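Local coordinates for biogenic amine-binding protein (Rhodnius prolixus, PDB 4GE1), which binds biogenic amines such as serotonin and norepinephrine as a salivary protein of a blood-feeding insect, probably keeping them from acting in the host, at residues N42-L47 / E58-Y63. Numbering follows the deposited sequence.
With TSS (2-(1H-indol-3-yl)ethanamine), chain E.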
ATOM      1  N   ASN A  42       4.627   5.103  10.825  1.00 33.16           N
ATOM      2  CA  ASN A  42       4.745   6.076   9.731  1.00 32.38           C
ATOM      3  C   ASN A  42       3.426   6.618   9.161  1.00 40.06           C
ATOM      4  O   ASN A  42       2.356   6.022   9.339  1.00 36.07           O
ATOM      5  CB  ASN A  42       5.535   5.481   8.558  1.00 36.33           C
ATOM      6  CG  ASN A  42       6.900   4.960   8.958  1.00 34.27           C
ATOM      7  OD1 ASN A  42       7.779   5.718   9.370  1.00 43.94           O
ATOM      8  ND2 ASN A  42       7.099   3.660   8.791  1.00 33.99           N
ATOM      9  N   CYS A  43       3.533   7.749   8.460  1.00 26.96           N
ATOM     10  CA  CYS A  43       2.442   8.326   7.686  1.00 23.18           C
ATOM     11  C   CYS A  43       2.752   8.034   6.228  1.00 29.88           C
ATOM     12  O   CYS A  43       3.738   8.547   5.675  1.00 26.63           O
ATOM     13  CB  CYS A  43       2.395   9.842   7.878  1.00 32.97           C
ATOM     14  SG  CYS A  43       2.282  10.374   9.599  1.00 51.42           S
ATOM     15  N   THR A  44       1.939   7.194   5.605  1.00 27.61           N
ATOM     16  CA  THR A  44       2.192   6.832   4.221  1.00 30.91           C
ATOM     17  C   THR A  44       1.089   7.329   3.291  1.00 27.53           C
ATOM     18  O   THR A  44      -0.100   7.172   3.562  1.00 29.62           O
ATOM     19  CB  THR A  44       2.400   5.318   4.036  1.00 33.68           C
ATOM     20  OG1 THR A  44       3.639   4.916   4.648  1.00 27.08           O
ATOM     21  CG2 THR A  44       2.448   4.980   2.541  1.00 31.98           C
ATOM     22  N   LYS A  45       1.502   7.965   2.205  1.00 28.45           N
ATOM     23  CA  LYS A  45       0.588   8.318   1.132  1.00 28.23           C
ATOM     24  C   LYS A  45       1.188   7.732  -0.127  1.00 25.78           C
ATOM     25  O   LYS A  45       2.414   7.725  -0.296  1.00 22.21           O
ATOM     26  CB  LYS A  45       0.459   9.840   1.006  1.00 32.99           C
ATOM     27  CG  LYS A  45      -0.338  10.306  -0.205  1.00 33.56           C
ATOM     28  CD  LYS A  45      -0.517  11.823  -0.197  1.00 34.42           C
ATOM     29  CE  LYS A  45      -1.429  12.280  -1.334  1.00 36.19           C
ATOM     30  NZ  LYS A  45      -1.744  13.745  -1.255  1.00 33.41           N
ATOM     31  N   PHE A  46       0.347   7.203  -1.005  1.00 26.66           N
ATOM     32  CA  PHE A  46       0.875   6.753  -2.283  1.00 25.34           C
ATOM     33  C   PHE A  46       0.061   7.197  -3.485  1.00 29.74           C
ATOM     34  O   PHE A  46      -1.136   7.481  -3.386  1.00 28.20           O
ATOM     35  CB  PHE A  46       1.246   5.253  -2.305  1.00 31.01           C
ATOM     36  CG  PHE A  46       0.100   4.295  -2.071  1.00 35.50           C
ATOM     37  CD1 PHE A  46      -0.443   3.573  -3.129  1.00 33.51           C
ATOM     38  CD2 PHE A  46      -0.377   4.049  -0.790  1.00 32.76           C
ATOM     39  CE1 PHE A  46      -1.473   2.645  -2.920  1.00 33.37           C
ATOM     40  CE2 PHE A  46      -1.401   3.115  -0.570  1.00 31.98           C
ATOM     41  CZ  PHE A  46      -1.955   2.424  -1.642  1.00 33.13           C
ATOM     42  N   LEU A  47       0.755   7.302  -4.610  1.00 28.72           N
ATOM     43  CA  LEU A  47       0.169   7.791  -5.846  1.00 24.23           C
ATOM     44  C   LEU A  47       0.321   6.709  -6.899  1.00 18.92           C
ATOM     45  O   LEU A  47       1.402   6.151  -7.069  1.00 29.07           O
ATOM     46  CB  LEU A  47       0.917   9.055  -6.290  1.00 31.56           C
ATOM     47  CG  LEU A  47       0.267   9.990  -7.303  1.00 39.02           C
ATOM     48  CD1 LEU A  47      -0.958  10.632  -6.682  1.00 44.18           C
ATOM     49  CD2 LEU A  47       1.261  11.056  -7.752  1.00 41.81           C
ATOM     50  N   GLU A  58       3.212   2.440  -8.770  1.00 31.31           N
ATOM     51  CA  GLU A  58       2.727   2.933  -7.484  1.00 31.24           C
ATOM     52  C   GLU A  58       3.875   3.503  -6.663  1.00 26.57           C
ATOM     53  O   GLU A  58       4.828   2.794  -6.347  1.00 28.27           O
ATOM     54  CB  GLU A  58       2.025   1.818  -6.704  1.00 34.98           C
ATOM     55  CG  GLU A  58       1.103   0.943  -7.547  1.00 33.99           C
ATOM     56  CD  GLU A  58       0.357  -0.092  -6.715  1.00 33.09           C
ATOM     57  OE1 GLU A  58      -0.535   0.300  -5.932  1.00 34.92           O
ATOM     58  OE2 GLU A  58       0.669  -1.296  -6.847  1.00 35.75           O
ATOM     59  N   VAL A  59       3.781   4.789  -6.336  1.00 24.52           N
ATOM     60  CA  VAL A  59       4.872   5.475  -5.661  1.00 24.92           C
ATOM     61  C   VAL A  59       4.490   5.841  -4.238  1.00 18.98           C
ATOM     62  O   VAL A  59       3.472   6.505  -4.019  1.00 23.60           O
ATOM     63  CB  VAL A  59       5.297   6.741  -6.419  1.00 28.76           C
ATOM     64  CG1 VAL A  59       6.353   7.496  -5.630  1.00 30.00           C
ATOM     65  CG2 VAL A  59       5.827   6.380  -7.803  1.00 25.30           C
ATOM     66  N   PHE A  60       5.305   5.399  -3.280  1.00 25.93           N
ATOM     67  CA  PHE A  60       5.004   5.585  -1.860  1.00 24.44           C
ATOM     68  C   PHE A  60       5.911   6.625  -1.198  1.00 26.48           C
ATOM     69  O   PHE A  60       7.123   6.627  -1.399  1.00 27.77           O
ATOM     70  CB  PHE A  60       5.141   4.259  -1.098  1.00 27.07           C
ATOM     71  CG  PHE A  60       4.197   3.168  -1.570  1.00 29.66           C
ATOM     72  CD1 PHE A  60       4.502   2.402  -2.681  1.00 23.15           C
ATOM     73  CD2 PHE A  60       3.032   2.885  -0.872  1.00 28.38           C
ATOM     74  CE1 PHE A  60       3.648   1.390  -3.107  1.00 28.25           C
ATOM     75  CE2 PHE A  60       2.166   1.871  -1.295  1.00 30.48           C
ATOM     76  CZ  PHE A  60       2.475   1.129  -2.409  1.00 21.88           C
ATOM     77  N   SER A  61       5.301   7.512  -0.419  1.00 22.68           N
ATOM     78  CA  SER A  61       6.030   8.390   0.484  1.00 31.67           C
ATOM     79  C   SER A  61       5.776   7.935   1.930  1.00 30.45           C
ATOM     80  O   SER A  61       4.646   7.988   2.415  1.00 29.25           O
ATOM     81  CB  SER A  61       5.577   9.844   0.285  1.00 27.37           C
ATOM     82  OG  SER A  61       5.948  10.668   1.373  1.00 30.65           O
ATOM     83  N   ASN A  62       6.818   7.471   2.611  1.00 23.78           N
ATOM     84  CA  ASN A  62       6.662   7.070   4.005  1.00 21.90           C
ATOM     85  C   ASN A  62       7.397   8.021   4.920  1.00 27.08           C
ATOM     86  O   ASN A  62       8.621   8.118   4.863  1.00 27.27           O
ATOM     87  CB  ASN A  62       7.196   5.659   4.230  1.00 23.04           C
ATOM     88  CG  ASN A  62       6.751   4.706   3.165  1.00 26.84           C
ATOM     89  OD1 ASN A  62       5.561   4.416   3.035  1.00 31.06           O
ATOM     90  ND2 ASN A  62       7.701   4.207   2.394  1.00 29.55           N
ATOM     91  N   TYR A  63       6.644   8.704   5.771  1.00 26.34           N
ATOM     92  CA  TYR A  63       7.219   9.696   6.664  1.00 31.48           C
ATOM     93  C   TYR A  63       7.162   9.234   8.118  1.00 31.32           C
ATOM     94  O   TYR A  63       6.086   8.905   8.629  1.00 29.86           O
ATOM     95  CB  TYR A  63       6.481  11.023   6.536  1.00 25.11           C
ATOM     96  CG  TYR A  63       7.044  12.086   7.445  1.00 32.05           C
ATOM     97  CD1 TYR A  63       8.292  12.633   7.198  1.00 33.77           C
ATOM     98  CD2 TYR A  63       6.334  12.533   8.555  1.00 25.40           C
ATOM     99  CE1 TYR A  63       8.822  13.599   8.019  1.00 41.05           C
ATOM    100  CE2 TYR A  63       6.860  13.506   9.392  1.00 30.35           C
ATOM    101  CZ  TYR A  63       8.105  14.036   9.115  1.00 38.09           C
ATOM    102  OH  TYR A  63       8.651  15.005   9.926  1.00 38.93           O
TER
HETATM  103  N1  TSS E 201       4.853   0.378  -0.002  1.00 34.81           N
HETATM  104  CA  TSS E 201       5.073  -0.976   0.445  1.00 33.03           C
HETATM  105  CB  TSS E 201       3.968  -1.628   1.215  1.00 28.36           C
HETATM  106  CG  TSS E 201       2.561  -1.331   0.801  1.00 22.27           C
HETATM  107  CD1 TSS E 201       1.631  -0.583   1.510  1.00 26.25           C
HETATM  108  NE1 TSS E 201       0.470  -0.553   0.823  1.00 28.66           N
HETATM  109  CE2 TSS E 201       0.614  -1.266  -0.350  1.00 29.18           C
HETATM  110  CD2 TSS E 201       1.893  -1.761  -0.386  1.00 23.34           C
HETATM  111  CZ2 TSS E 201      -0.289  -1.527  -1.417  1.00 31.48           C
HETATM  112  CH2 TSS E 201       0.118  -2.301  -2.500  1.00 29.68           C
HETATM  113  CZ3 TSS E 201       1.420  -2.806  -2.536  1.00 33.62           C
HETATM  114  CE3 TSS E 201       2.311  -2.542  -1.489  1.00 23.18           C
HETATM  115  O   HOH W   1       4.533  10.509   3.690  1.00 25.62           O
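F46 and F60 stack on the ligand side of an antiparallel β-hairpin in this lipocalin barrel, a non-hydrogen-bonded pair whose rings are offset, centroids 4.4 Å apart and planes at 29°. CE2 of F60 sits over one face of the F46 ring, toward its rim. What brings the F46 ring there is its chi1 of 62°, with CG between backbone N and carbonyl carbon; CB of F46 then lies on one face of F60, while the amine N1 of tryptamine takes the other, 3.0 Å above the ring centre, consistent with a cation-pi contact if the amine is protonated. D73 OD2 and Q139 OE1 hydrogen-bond the ligand. T44 CG2 closes in at the F60 edge. At the next non-hydrogen-bonded pair, T44 OG1 donates to N62 OD1 (2.6 Å), in the carbonyl plane and on a lone pair, while N62 ND2 bonds D73 OD1 and S71 OG, tying this pair to the next strand. Backbone bonds at C43–Y63, K45–S61 and L47–V59 hold the ladder together. On the face of C43, K45 and S61, the C43–C177 disulfide and the K45–D181 salt bridge join the hairpin to the C-terminal region; S61 OG, which D180 N also holds, bonds a water at 2.7 Å that hydrogen-bonds C43 O at 2.9 Å.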